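Local coordinates for protein putative protease (PDB 3KD4) that is of unknown function but may act as an exported protease, joining DUF3857 and DUF3858 family regions in a single chain, at residues A[289-294]-A[328-333]; A[246-251]-A[339-344]; A[453-458]-A[492-497]; A[472-477]-A[485-490]; A[46-51]-A[57-62]. One frame throughout, in Å; residues are numbered along the deposited sequence.

Interaction 1: A[289-294]-A[328-333]; sequences EIAQLL and LAVKAT
This is a helix-on-sheet contact: Ala291 and Leu294 of helix 287-300 lie against Leu328 and Val330 of strand 327-334. The two segments run almost parallel, with an angle of 10° between them, and their axes come within 8.2 Å. Ala291 and Leu294 are three residues apart, so they sit on the same side of the helix. Val330 is the central partner. Its CG2 branch does most of the touching, because chi1 of 175° sets CG1 anti to the backbone N and leaves CG2 anti to the carbonyl carbon. Val330 CG2 meets Leu294 CD2 at 3.8 Å, and the two side chains cross obliquely. The same Val330 CG2 lies 3.4 Å from Ala291 O and 4.2 Å from Ala291 CB. The small Ala291 side chain probably lets the helix backbone come this near. Ala291 CB also meets Leu328 CB, more loosely, at 4.4 Å. No hydrogen bond links the two segments, so the contact rests on apolar packing. Leu294 reaches further, to Leu341 of the neighbouring edge strand, and lies near a bound glycerol. Leu293, turned elsewhere on the helix, packs on helix 276-282. A helix laid along a five-stranded antiparallel sheet in this way is consistent with a transglutaminase-like, papain-type fold.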
# COMPACT_ATOMS: atom_id res chain seq x y z
N GLU A 289 -9.37 11.51 -7.97
CA GLU A 289 -9.54 12.52 -9.03
C GLU A 289 -8.93 12.06 -10.35
O GLU A 289 -9.53 12.22 -11.41
CB GLU A 289 -8.92 13.85 -8.60
CG GLU A 289 -9.79 14.62 -7.63
CD GLU A 289 -9.10 15.85 -7.01
OE1 GLU A 289 -7.85 15.94 -7.09
OE2 GLU A 289 -9.81 16.75 -6.48
N ILE A 290 -7.72 11.51 -10.29
CA ILE A 290 -7.05 11.06 -11.50
C ILE A 290 -7.78 9.88 -12.14
O ILE A 290 -8.00 9.85 -13.36
CB ILE A 290 -5.54 10.75 -11.22
CG1 ILE A 290 -4.80 12.05 -10.86
CG2 ILE A 290 -4.87 10.07 -12.43
CD1 ILE A 290 -3.38 11.83 -10.25
N ALA A 291 -8.22 8.94 -11.32
CA ALA A 291 -8.99 7.82 -11.82
C ALA A 291 -10.25 8.29 -12.56
O ALA A 291 -10.57 7.75 -13.61
CB ALA A 291 -9.38 6.89 -10.66
N GLN A 292 -10.96 9.26 -12.01
CA GLN A 292 -12.22 9.74 -12.63
C GLN A 292 -11.94 10.55 -13.86
O GLN A 292 -12.67 10.44 -14.84
CB GLN A 292 -13.08 10.54 -11.65
CG GLN A 292 -14.42 11.04 -12.22
CD GLN A 292 -15.36 9.95 -12.68
OE1 GLN A 292 -15.10 8.77 -12.52
NE2 GLN A 292 -16.51 10.36 -13.24
N LEU A 293 -10.88 11.36 -13.84
CA LEU A 293 -10.49 12.13 -15.02
C LEU A 293 -10.19 11.21 -16.23
O LEU A 293 -10.67 11.41 -17.36
CB LEU A 293 -9.27 13.01 -14.70
CG LEU A 293 -8.76 13.82 -15.89
CD1 LEU A 293 -9.91 14.70 -16.45
CD2 LEU A 293 -7.51 14.69 -15.53
N LEU A 294 -9.39 10.19 -15.98
CA LEU A 294 -9.03 9.22 -17.00
C LEU A 294 -10.30 8.50 -17.51
O LEU A 294 -10.53 8.38 -18.69
CB LEU A 294 -8.04 8.24 -16.36
CG LEU A 294 -7.48 7.04 -17.14
CD1 LEU A 294 -6.74 7.49 -18.41
CD2 LEU A 294 -6.59 6.19 -16.19
N LEU A 328 -7.16 2.36 -6.42
CA LEU A 328 -8.09 2.59 -7.51
C LEU A 328 -7.43 2.27 -8.84
O LEU A 328 -6.21 2.34 -8.98
CB LEU A 328 -8.56 4.02 -7.49
CG LEU A 328 -9.22 4.45 -6.18
CD1 LEU A 328 -9.22 5.95 -6.13
CD2 LEU A 328 -10.63 3.86 -6.03
N ALA A 329 -8.24 1.87 -9.81
CA ALA A 329 -7.79 1.61 -11.15
C ALA A 329 -8.92 1.97 -12.10
O ALA A 329 -10.05 2.30 -11.68
CB ALA A 329 -7.37 0.12 -11.28
N VAL A 330 -8.62 1.91 -13.38
CA VAL A 330 -9.60 2.13 -14.41
C VAL A 330 -9.53 0.93 -15.35
O VAL A 330 -8.45 0.48 -15.73
CB VAL A 330 -9.33 3.45 -15.14
CG1 VAL A 330 -10.29 3.66 -16.34
CG2 VAL A 330 -9.43 4.62 -14.15
N LYS A 331 -10.70 0.41 -15.69
CA LYS A 331 -10.85 -0.63 -16.69
C LYS A 331 -11.20 0.06 -18.02
O LYS A 331 -12.09 0.90 -18.05
CB LYS A 331 -12.02 -1.53 -16.23
CG LYS A 331 -12.61 -2.46 -17.23
CD LYS A 331 -13.64 -3.39 -16.55
CE LYS A 331 -14.98 -2.74 -16.18
NZ LYS A 331 -16.03 -2.88 -17.23
N ALA A 332 -10.49 -0.30 -19.10
CA ALA A 332 -10.79 0.21 -20.45
C ALA A 332 -11.01 -0.97 -21.40
O ALA A 332 -10.20 -1.88 -21.47
CB ALA A 332 -9.66 1.07 -20.98
N THR A 333 -12.12 -0.95 -22.12
CA THR A 333 -12.41 -2.03 -23.07
C THR A 333 -11.94 -1.60 -24.45
O THR A 333 -12.47 -0.64 -25.01
CB THR A 333 -13.89 -2.33 -23.11
OG1 THR A 333 -14.32 -2.59 -21.78
CG2 THR A 333 -14.19 -3.55 -24.01

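Interaction 2: A[246-251]-A[339-344]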
# COMPACT_ATOMS: atom_id res chain seq x y z
N GLU A 246 -4.51 3.23 -29.61
CA GLU A 246 -3.78 4.48 -29.74
C GLU A 246 -4.52 5.53 -28.91
O GLU A 246 -3.90 6.32 -28.24
CB GLU A 246 -3.70 4.91 -31.22
CG GLU A 246 -2.96 6.22 -31.40
CD GLU A 246 -2.85 6.68 -32.84
OE1 GLU A 246 -2.94 5.83 -33.77
OE2 GLU A 246 -2.67 7.91 -33.05
N LYS A 247 -5.85 5.51 -28.96
CA LYS A 247 -6.64 6.45 -28.20
C LYS A 247 -6.40 6.33 -26.70
O LYS A 247 -6.26 7.34 -26.00
CB LYS A 247 -8.11 6.28 -28.49
CG LYS A 247 -8.52 6.57 -29.91
CD LYS A 247 -10.01 6.41 -29.98
CE LYS A 247 -10.59 6.79 -31.31
NZ LYS A 247 -12.08 6.68 -31.18
N VAL A 248 -6.37 5.10 -26.20
CA VAL A 248 -6.08 4.86 -24.78
C VAL A 248 -4.69 5.43 -24.46
O VAL A 248 -4.50 6.15 -23.47
CB VAL A 248 -6.17 3.34 -24.38
CG1 VAL A 248 -5.65 3.12 -22.93
CG2 VAL A 248 -7.60 2.80 -24.57
N ASN A 249 -3.72 5.14 -25.31
CA ASN A 249 -2.35 5.60 -25.05
C ASN A 249 -2.24 7.11 -25.01
O ASN A 249 -1.56 7.65 -24.15
CB ASN A 249 -1.40 5.07 -26.11
CG ASN A 249 -1.37 3.55 -26.16
OD1 ASN A 249 -1.75 2.86 -25.19
ND2 ASN A 249 -0.89 3.01 -27.28
N ILE A 250 -2.92 7.78 -25.93
CA ILE A 250 -2.90 9.23 -25.97
C ILE A 250 -3.47 9.81 -24.66
O ILE A 250 -2.84 10.66 -24.02
CB ILE A 250 -3.69 9.75 -27.21
CG1 ILE A 250 -2.90 9.47 -28.50
CG2 ILE A 250 -3.96 11.26 -27.07
CD1 ILE A 250 -3.68 9.69 -29.82
N ILE A 251 -4.61 9.28 -24.22
CA ILE A 251 -5.27 9.80 -23.03
C ILE A 251 -4.44 9.50 -21.77
O ILE A 251 -4.12 10.40 -20.99
CB ILE A 251 -6.71 9.25 -22.88
CG1 ILE A 251 -7.58 9.65 -24.09
CG2 ILE A 251 -7.35 9.71 -21.53
CD1 ILE A 251 -7.80 11.14 -24.27
N GLN A 339 -8.40 -3.87 -20.47
CA GLN A 339 -7.09 -3.67 -19.89
C GLN A 339 -7.26 -2.74 -18.71
O GLN A 339 -8.22 -1.95 -18.67
CB GLN A 339 -6.08 -3.12 -20.93
CG GLN A 339 -6.43 -1.74 -21.45
CD GLN A 339 -5.61 -1.36 -22.67
OE1 GLN A 339 -4.88 -0.38 -22.66
NE2 GLN A 339 -5.72 -2.14 -23.73
N TYR A 340 -6.36 -2.86 -17.76
CA TYR A 340 -6.44 -2.11 -16.51
C TYR A 340 -5.34 -1.06 -16.42
O TYR A 340 -4.20 -1.34 -16.73
CB TYR A 340 -6.36 -3.07 -15.32
CG TYR A 340 -7.40 -4.17 -15.44
CD1 TYR A 340 -8.76 -3.86 -15.46
CD2 TYR A 340 -7.03 -5.51 -15.57
CE1 TYR A 340 -9.74 -4.85 -15.58
CE2 TYR A 340 -8.00 -6.52 -15.67
CZ TYR A 340 -9.36 -6.16 -15.68
OH TYR A 340 -10.31 -7.11 -15.85
N LEU A 341 -5.74 0.16 -16.02
CA LEU A 341 -4.80 1.26 -15.85
C LEU A 341 -4.72 1.60 -14.37
O LEU A 341 -5.73 1.90 -13.73
CB LEU A 341 -5.25 2.47 -16.67
CG LEU A 341 -5.82 2.22 -18.07
CD1 LEU A 341 -5.92 3.53 -18.86
CD2 LEU A 341 -4.98 1.21 -18.84
N SER A 342 -3.50 1.53 -13.83
CA SER A 342 -3.19 1.77 -12.42
C SER A 342 -1.67 1.99 -12.28
O SER A 342 -0.89 1.71 -13.20
CB SER A 342 -3.61 0.60 -11.53
OG SER A 342 -3.13 -0.63 -12.06
N ALA A 343 -1.26 2.47 -11.11
CA ALA A 343 0.14 2.83 -10.89
C ALA A 343 0.95 1.54 -10.98
O ALA A 343 1.97 1.50 -11.65
CB ALA A 343 0.29 3.51 -9.51
N SER A 344 0.44 0.48 -10.38
CA SER A 344 1.03 -0.84 -10.49
C SER A 344 0.03 -1.81 -11.12
O SER A 344 -1.17 -1.74 -10.84
CB SER A 344 1.42 -1.33 -9.10
OG SER A 344 1.89 -2.66 -9.20
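Val248 touches Gln339 and Leu341 through one methyl, CG1. Val248 CG1 lies 3.6 Å from Gln339 OE1; this is a van der Waals contact with a polar atom. Val248 CG1 is also 4.1 Å from Leu341 CD1, but Leu341 has two conformers, so that contact is less certain. Val248 and Gln339 approach from opposite directions. Gln339 CG stands between its backbone N and carbonyl carbon, chi1 65°, and the chain is extended beyond it, which carries the amide out to the helix. The contact sets helix 244-258 against the edge strand 337-341 of a five-stranded antiparallel sheet. Strand 327-334 holds that edge strand in place, with backbone hydrogen bonds between Ala332 N and Gln339 O and between Leu341 N and Val330 O. The Gln339 amide is steadied from the helix side, where its NE2 is hydrogen-bonded to Gln245 OE1. Gln245 NE2 in turn bonds Asn249 OD1, which also takes a bond from Arg252 NH1.

Interaction 3: A[453-458]-A[492-497]; sequences GKVTRT and HEWTNP
Val455 of strand 453-462 meets two consecutive residues near the end of helix 481-495, Glu493 and Trp494. One methyl makes both contacts. Chi1 of 171° places Val455 CG1 anti to the backbone N. From there it lies 3.7 Å from Glu493 CG and 4.2 Å from Trp494 CE3. Glu493 CG is also 4.1 Å from Val455 CB. Glu493 thus takes part through its aliphatic part, not its charge. Its CG is anti to the backbone N, and the bend at chi2, 115°, turns the carboxylate aside, away from the valine methyl. The two side chains cross at a slant. Trp494 offers an edge rather than a face: Val455 CG1 sits near the plane of the indole, beside the six-membered ring. The indole N-H is used on another side, where NE1 is hydrogen-bonded to Asp402 OD2. The ring also has a cation-pi contact with Arg470, whose NH2 bonds Trp494 O. The Asp402 bond and the cation-pi contact are likely to limit rotation of the indole. The helix stops just after, and Asn496 N still bonds His492 O at 2.9 Å. Val455 also packs on Ile448 of strand 446-450 and on Ile472 of strand 465-474, its two neighbours in the sheet, while Trp494 reaches across to strand 423-433.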
# COMPACT_ATOMS: atom_id res chain seq x y z
N GLY A 453 9.57 -22.65 -8.55
CA GLY A 453 10.38 -21.89 -9.50
C GLY A 453 11.67 -22.57 -9.87
O GLY A 453 11.91 -23.71 -9.51
N LYS A 454 12.52 -21.84 -10.60
CA LYS A 454 13.75 -22.42 -11.14
C LYS A 454 14.67 -21.29 -11.53
O LYS A 454 14.21 -20.26 -11.99
CB LYS A 454 13.40 -23.30 -12.36
CG LYS A 454 14.58 -23.93 -13.09
CD LYS A 454 14.13 -24.86 -14.19
CE LYS A 454 13.64 -24.11 -15.42
NZ LYS A 454 13.35 -25.08 -16.59
N VAL A 455 15.96 -21.49 -11.33
CA VAL A 455 17.01 -20.56 -11.75
C VAL A 455 18.02 -21.36 -12.58
O VAL A 455 18.40 -22.47 -12.19
CB VAL A 455 17.72 -19.88 -10.57
CG1 VAL A 455 18.94 -19.09 -11.04
CG2 VAL A 455 16.77 -18.98 -9.78
N THR A 456 18.44 -20.83 -13.72
CA THR A 456 19.45 -21.51 -14.50
C THR A 456 20.53 -20.55 -14.94
O THR A 456 20.30 -19.34 -15.09
CB THR A 456 18.87 -22.17 -15.78
OG1 THR A 456 18.49 -21.13 -16.68
CG2 THR A 456 17.69 -23.14 -15.47
N ARG A 457 21.69 -21.14 -15.23
CA ARG A 457 22.79 -20.42 -15.85
C ARG A 457 23.43 -21.35 -16.87
O ARG A 457 23.78 -22.50 -16.56
CB ARG A 457 23.83 -20.02 -14.81
CG ARG A 457 24.93 -19.18 -15.37
CD ARG A 457 25.98 -18.90 -14.33
NE ARG A 457 26.91 -20.01 -14.18
CZ ARG A 457 27.97 -19.99 -13.38
NH1 ARG A 457 28.23 -18.94 -12.61
NH2 ARG A 457 28.81 -21.04 -13.35
N THR A 458 23.57 -20.87 -18.10
CA THR A 458 24.29 -21.62 -19.11
C THR A 458 25.44 -20.76 -19.57
O THR A 458 25.31 -19.54 -19.64
CB THR A 458 23.42 -21.96 -20.31
OG1 THR A 458 22.99 -20.74 -20.90
CG2 THR A 458 22.21 -22.75 -19.91
N HIS A 492 18.14 -16.41 -3.68
CA HIS A 492 19.56 -16.33 -3.38
C HIS A 492 20.45 -16.80 -4.57
O HIS A 492 21.48 -16.21 -4.85
CB HIS A 492 19.83 -17.13 -2.12
CG HIS A 492 21.28 -17.27 -1.78
ND1 HIS A 492 22.03 -16.20 -1.31
CD2 HIS A 492 22.11 -18.34 -1.80
CE1 HIS A 492 23.27 -16.61 -1.10
NE2 HIS A 492 23.34 -17.90 -1.37
N GLU A 493 20.03 -17.84 -5.28
CA GLU A 493 20.80 -18.31 -6.44
C GLU A 493 20.88 -17.19 -7.47
O GLU A 493 21.94 -16.97 -8.08
CB GLU A 493 20.20 -19.57 -7.06
CG GLU A 493 21.10 -20.17 -8.18
CD GLU A 493 21.66 -21.54 -7.84
OE1 GLU A 493 21.86 -21.84 -6.66
OE2 GLU A 493 21.88 -22.32 -8.78
N TRP A 494 19.79 -16.43 -7.60
CA TRP A 494 19.77 -15.30 -8.52
C TRP A 494 20.66 -14.14 -8.09
O TRP A 494 21.41 -13.61 -8.91
CB TRP A 494 18.33 -14.79 -8.74
CG TRP A 494 18.29 -13.73 -9.76
CD1 TRP A 494 18.21 -12.41 -9.55
CD2 TRP A 494 18.36 -13.91 -11.18
NE1 TRP A 494 18.24 -11.72 -10.75
CE2 TRP A 494 18.30 -12.63 -11.77
CE3 TRP A 494 18.44 -15.03 -12.01
CZ2 TRP A 494 18.33 -12.44 -13.16
CZ3 TRP A 494 18.47 -14.85 -13.40
CH2 TRP A 494 18.40 -13.56 -13.96
N THR A 495 20.58 -13.76 -6.82
CA THR A 495 21.20 -12.51 -6.36
C THR A 495 22.66 -12.68 -5.91
O THR A 495 23.40 -11.72 -5.92
CB THR A 495 20.43 -11.85 -5.21
OG1 THR A 495 20.37 -12.75 -4.09
CG2 THR A 495 18.98 -11.46 -5.65
N ASN A 496 23.05 -13.88 -5.49
CA ASN A 496 24.42 -14.11 -4.96
C ASN A 496 25.45 -13.69 -6.01
O ASN A 496 25.49 -14.27 -7.09
CB ASN A 496 24.60 -15.58 -4.63
CG ASN A 496 25.93 -15.89 -3.99
OD1 ASN A 496 26.28 -15.29 -3.00
ND2 ASN A 496 26.63 -16.92 -4.51
N PRO A 497 26.26 -12.66 -5.72
CA PRO A 497 27.19 -12.09 -6.72
C PRO A 497 28.18 -13.10 -7.30
O PRO A 497 28.54 -13.00 -8.47
CB PRO A 497 27.97 -11.02 -5.92
CG PRO A 497 27.13 -10.73 -4.73
CD PRO A 497 26.33 -11.97 -4.42

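Interaction 4: A[472-477]-A[485-490]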
# COMPACT_ATOMS: atom_id res chain seq x y z
N ILE A 472 15.42 -16.83 -14.32
CA ILE A 472 14.68 -17.14 -13.10
C ILE A 472 13.19 -17.09 -13.37
O ILE A 472 12.75 -16.22 -14.11
CB ILE A 472 15.05 -16.21 -11.93
CG1 ILE A 472 14.23 -16.58 -10.66
CG2 ILE A 472 14.95 -14.69 -12.30
CD1 ILE A 472 14.74 -15.91 -9.39
N GLU A 473 12.43 -18.05 -12.82
CA GLU A 473 10.98 -17.93 -12.81
C GLU A 473 10.50 -18.20 -11.40
O GLU A 473 10.99 -19.12 -10.74
CB GLU A 473 10.32 -18.89 -13.80
CG GLU A 473 10.61 -20.34 -13.51
CD GLU A 473 9.95 -21.30 -14.50
OE1 GLU A 473 9.92 -21.00 -15.72
OE2 GLU A 473 9.48 -22.37 -14.04
N LEU A 474 9.59 -17.36 -10.93
CA LEU A 474 8.96 -17.56 -9.66
C LEU A 474 7.45 -17.62 -9.94
O LEU A 474 6.87 -16.68 -10.51
CB LEU A 474 9.36 -16.46 -8.67
CG LEU A 474 10.82 -16.33 -8.26
CD1 LEU A 474 11.01 -15.12 -7.29
CD2 LEU A 474 11.37 -17.61 -7.60
N ASN A 475 6.84 -18.74 -9.58
CA ASN A 475 5.47 -19.07 -9.99
C ASN A 475 4.42 -19.11 -8.88
O ASN A 475 3.33 -19.55 -9.09
CB ASN A 475 5.46 -20.41 -10.70
CG ASN A 475 6.44 -20.45 -11.87
OD1 ASN A 475 6.47 -19.53 -12.71
ND2 ASN A 475 7.23 -21.53 -11.94
N LYS A 476 4.76 -18.65 -7.69
CA LYS A 476 3.82 -18.58 -6.56
C LYS A 476 4.14 -17.27 -5.86
O LYS A 476 5.28 -16.83 -5.86
CB LYS A 476 4.02 -19.80 -5.65
CG LYS A 476 3.11 -19.90 -4.46
CD LYS A 476 3.30 -21.26 -3.78
CE LYS A 476 2.66 -21.39 -2.38
NZ LYS A 476 1.31 -20.74 -2.25
N GLN A 477 3.13 -16.63 -5.27
CA GLN A 477 3.27 -15.33 -4.64
C GLN A 477 3.47 -15.36 -3.13
O GLN A 477 4.14 -14.50 -2.59
CB GLN A 477 1.99 -14.54 -4.86
CG GLN A 477 1.83 -14.03 -6.22
CD GLN A 477 0.47 -13.47 -6.45
OE1 GLN A 477 0.33 -12.26 -6.57
NE2 GLN A 477 -0.57 -14.37 -6.48
N SER A 485 12.16 -21.79 2.73
CA SER A 485 13.54 -22.14 2.40
C SER A 485 13.73 -22.41 0.90
O SER A 485 14.72 -21.96 0.30
CB SER A 485 14.00 -23.32 3.25
OG SER A 485 14.25 -22.87 4.57
N ASP A 486 12.78 -23.10 0.28
CA ASP A 486 12.83 -23.38 -1.14
C ASP A 486 12.80 -22.12 -2.01
O ASP A 486 13.56 -22.05 -2.98
CB ASP A 486 11.70 -24.32 -1.55
CG ASP A 486 11.91 -25.74 -1.07
OD1 ASP A 486 13.05 -26.10 -0.67
OD2 ASP A 486 10.91 -26.51 -1.06
N VAL A 487 11.96 -21.13 -1.70
CA VAL A 487 11.95 -19.92 -2.53
C VAL A 487 13.18 -19.04 -2.22
O VAL A 487 13.75 -18.39 -3.10
CB VAL A 487 10.61 -19.14 -2.47
CG1 VAL A 487 10.32 -18.64 -1.09
CG2 VAL A 487 10.62 -17.98 -3.52
N ARG A 488 13.61 -19.04 -0.96
CA ARG A 488 14.79 -18.30 -0.59
C ARG A 488 16.01 -18.83 -1.33
O ARG A 488 16.84 -18.07 -1.78
CB ARG A 488 15.00 -18.38 0.91
CG ARG A 488 16.27 -17.68 1.38
CD ARG A 488 16.31 -17.81 2.85
NE ARG A 488 17.52 -17.26 3.42
CZ ARG A 488 18.58 -17.97 3.81
NH1 ARG A 488 18.61 -19.31 3.68
NH2 ARG A 488 19.63 -17.35 4.34
N SER A 489 16.12 -20.14 -1.47
CA SER A 489 17.27 -20.68 -2.20
C SER A 489 17.24 -20.26 -3.69
O SER A 489 18.28 -19.95 -4.23
CB SER A 489 17.38 -22.19 -1.99
OG SER A 489 16.38 -22.88 -2.71
N LEU A 490 16.06 -20.12 -4.29
CA LEU A 490 15.95 -19.62 -5.66
C LEU A 490 16.41 -18.18 -5.74
O LEU A 490 17.24 -17.81 -6.62
CB LEU A 490 14.51 -19.74 -6.20
CG LEU A 490 13.90 -21.14 -6.31
CD1 LEU A 490 12.41 -21.11 -6.77
CD2 LEU A 490 14.73 -22.03 -7.27
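This is a buried apolar contact in the DUF3858 family region, in which Leu474, Val487 and Leu490 meet between the end of strand 465-474 and helix 481-495, which follows it in the chain after a short strand. Strand and helix run roughly antiparallel, at 153°, with axes 10.3 Å apart at closest. Leu474 carries the contact with one branch. Its CG is anti to the carbonyl carbon, chi1 -63°, which brings the end of the side chain nearer the helix than its first bond suggests. Leu474 CD2 then lies 3.7 Å from Leu490 CD1 and 4.0 Å from Leu490 CB. The two leucines slide past each other in opposite directions. Val487, one turn earlier on the helix, adds CG2 at 4.2 Å from Leu474 CD2. Ile472 takes a looser part, with its CD1 4.2 Å from Leu490 O. The helix covers strands of the five-stranded mixed sheet. Around the contact, Leu474 also packs on Ile491 of the same helix and on Ile423 of strand 423-433, and Leu490 packs on Ile448 and Lys450 of strand 446-450.

Interaction 5: A[46-51]-A[57-62]; sequences SFIVYN and LKIHSS
Leu57 sets an aliphatic CH over the ring of Tyr50, although their strands belong to different sheets. Leu57 CB lies 4.0 Å from the centroid of the Tyr50 ring, 16° off its normal, a CH-pi contact over one face. With Leu57 CG anti to its backbone N, chi1 177°, Leu57 CD2 lies 3.8 Å from Tyr50 CE1 and Leu57 CD1 3.8 Å from Ile48 CG2. Leu57 crosses both partners at about a right angle. Ile48 CD1 meets Ile59 CD1 at 4.2 Å. The Tyr50 hydroxyl is hydrogen-bonded to Glu81. A water accepts from Leu57 N at 2.9 Å and donates weakly to Tyr50 OH. An alanine at Tyr50 would remove the ring, and is likely to leave Leu57 without its flat partner and Glu81 without its hydroxyl mate. Strand 45-50 edges a three-stranded sheet; strand 55-65 lies in the eight-stranded one. No direct hydrogen bond joins the segments, so dispersion and CH-pi contact hold these faces together, with a water bridge beside them that is weak on the tyrosine side.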
# COMPACT_ATOMS: atom_id res chain seq x y z
N SER A 46 2.58 12.46 19.24
CA SER A 46 1.38 11.97 18.62
C SER A 46 1.01 12.89 17.45
O SER A 46 1.27 14.12 17.49
CB SER A 46 0.27 11.85 19.66
OG SER A 46 0.53 10.80 20.58
N PHE A 47 0.41 12.32 16.41
CA PHE A 47 0.06 13.04 15.18
C PHE A 47 -1.39 12.85 14.89
O PHE A 47 -1.84 11.73 14.78
CB PHE A 47 0.89 12.47 14.02
CG PHE A 47 2.34 12.46 14.30
CD1 PHE A 47 3.11 13.57 14.02
CD2 PHE A 47 2.94 11.36 14.88
CE1 PHE A 47 4.47 13.56 14.28
CE2 PHE A 47 4.30 11.36 15.14
CZ PHE A 47 5.05 12.44 14.86
N ILE A 48 -2.15 13.94 14.79
CA ILE A 48 -3.60 13.84 14.56
C ILE A 48 -4.02 14.67 13.37
O ILE A 48 -3.98 15.88 13.43
CB ILE A 48 -4.42 14.33 15.79
CG1 ILE A 48 -4.00 13.62 17.09
CG2 ILE A 48 -5.96 14.15 15.51
CD1 ILE A 48 -4.32 14.42 18.40
N VAL A 49 -4.47 14.01 12.31
CA VAL A 49 -4.82 14.69 11.06
C VAL A 49 -6.32 14.96 10.98
O VAL A 49 -7.12 14.11 11.31
CB VAL A 49 -4.34 13.82 9.87
CG1 VAL A 49 -4.77 14.44 8.53
CG2 VAL A 49 -2.76 13.69 9.90
N TYR A 50 -6.73 16.15 10.55
CA TYR A 50 -8.14 16.43 10.37
C TYR A 50 -8.37 17.54 9.39
O TYR A 50 -7.44 18.28 9.03
CB TYR A 50 -8.84 16.73 11.70
CG TYR A 50 -8.34 17.98 12.38
CD1 TYR A 50 -7.10 18.03 13.01
CD2 TYR A 50 -9.12 19.12 12.40
CE1 TYR A 50 -6.64 19.23 13.63
CE2 TYR A 50 -8.69 20.29 13.03
CZ TYR A 50 -7.45 20.35 13.60
OH TYR A 50 -7.08 21.53 14.22
N ASN A 51 -9.63 17.67 8.96
CA ASN A 51 -10.00 18.70 8.00
C ASN A 51 -10.86 19.76 8.68
O ASN A 51 -12.06 19.54 8.90
CB ASN A 51 -10.76 18.04 6.85
CG ASN A 51 -11.13 19.03 5.75
OD1 ASN A 51 -10.97 20.21 5.91
ND2 ASN A 51 -11.63 18.53 4.65
N LEU A 57 -11.01 19.36 16.40
CA LEU A 57 -10.21 18.52 17.27
C LEU A 57 -10.40 18.98 18.69
O LEU A 57 -10.24 20.15 18.98
CB LEU A 57 -8.73 18.61 16.92
CG LEU A 57 -7.72 17.85 17.80
CD1 LEU A 57 -7.99 16.36 17.82
CD2 LEU A 57 -6.28 18.16 17.27
N LYS A 58 -10.76 18.08 19.57
CA LYS A 58 -10.89 18.41 20.97
C LYS A 58 -9.99 17.51 21.79
O LYS A 58 -10.14 16.28 21.78
CB LYS A 58 -12.34 18.21 21.36
CG LYS A 58 -12.64 18.22 22.81
CD LYS A 58 -12.28 19.53 23.46
CE LYS A 58 -12.91 19.60 24.86
NZ LYS A 58 -14.32 19.06 24.80
N ILE A 59 -9.08 18.10 22.54
CA ILE A 59 -8.16 17.29 23.35
C ILE A 59 -8.79 17.17 24.71
O ILE A 59 -8.99 18.16 25.37
CB ILE A 59 -6.79 17.96 23.46
CG1 ILE A 59 -6.18 18.23 22.06
CG2 ILE A 59 -5.84 17.12 24.34
CD1 ILE A 59 -5.73 17.03 21.35
N HIS A 60 -9.13 15.97 25.14
CA HIS A 60 -9.76 15.80 26.42
C HIS A 60 -8.73 15.80 27.53
O HIS A 60 -8.97 16.33 28.60
CB HIS A 60 -10.55 14.49 26.46
CG HIS A 60 -11.68 14.46 25.47
ND1 HIS A 60 -12.77 15.31 25.57
CD2 HIS A 60 -11.88 13.70 24.37
CE1 HIS A 60 -13.59 15.07 24.55
NE2 HIS A 60 -13.06 14.12 23.80
N SER A 61 -7.60 15.14 27.29
CA SER A 61 -6.53 15.16 28.20
C SER A 61 -5.24 14.71 27.49
O SER A 61 -5.26 13.98 26.49
CB SER A 61 -6.81 14.25 29.42
OG SER A 61 -6.96 12.92 28.97
N SER A 62 -4.13 15.20 28.01
CA SER A 62 -2.80 14.91 27.52
C SER A 62 -1.80 15.15 28.66
O SER A 62 -1.59 16.30 29.13
CB SER A 62 -2.45 15.73 26.27
OG SER A 62 -1.11 15.44 25.79
O HOH W 1 -10.08 22.10 15.90

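How the interactions relate
From the N terminus, interaction 5 comes first. It closes a short loop and ties the three-stranded sheet to the eight-stranded sheet of the DUF3857 region. Interaction 2 opens next and closes a long loop, 246-344, with interaction 1 nested inside it. These two set separate helices on the same five-stranded sheet, and they meet where strands 327-334 and 337-341 pair. Interaction 3 then opens at 453 and encloses interaction 4. Both use helix 481-495, against neighbouring strands of the sheet in the DUF3858 region. No loops cross. The two nested pairs and interaction 5 follow in series, and the centres of interactions 3 and 5 are about 51 Å apart.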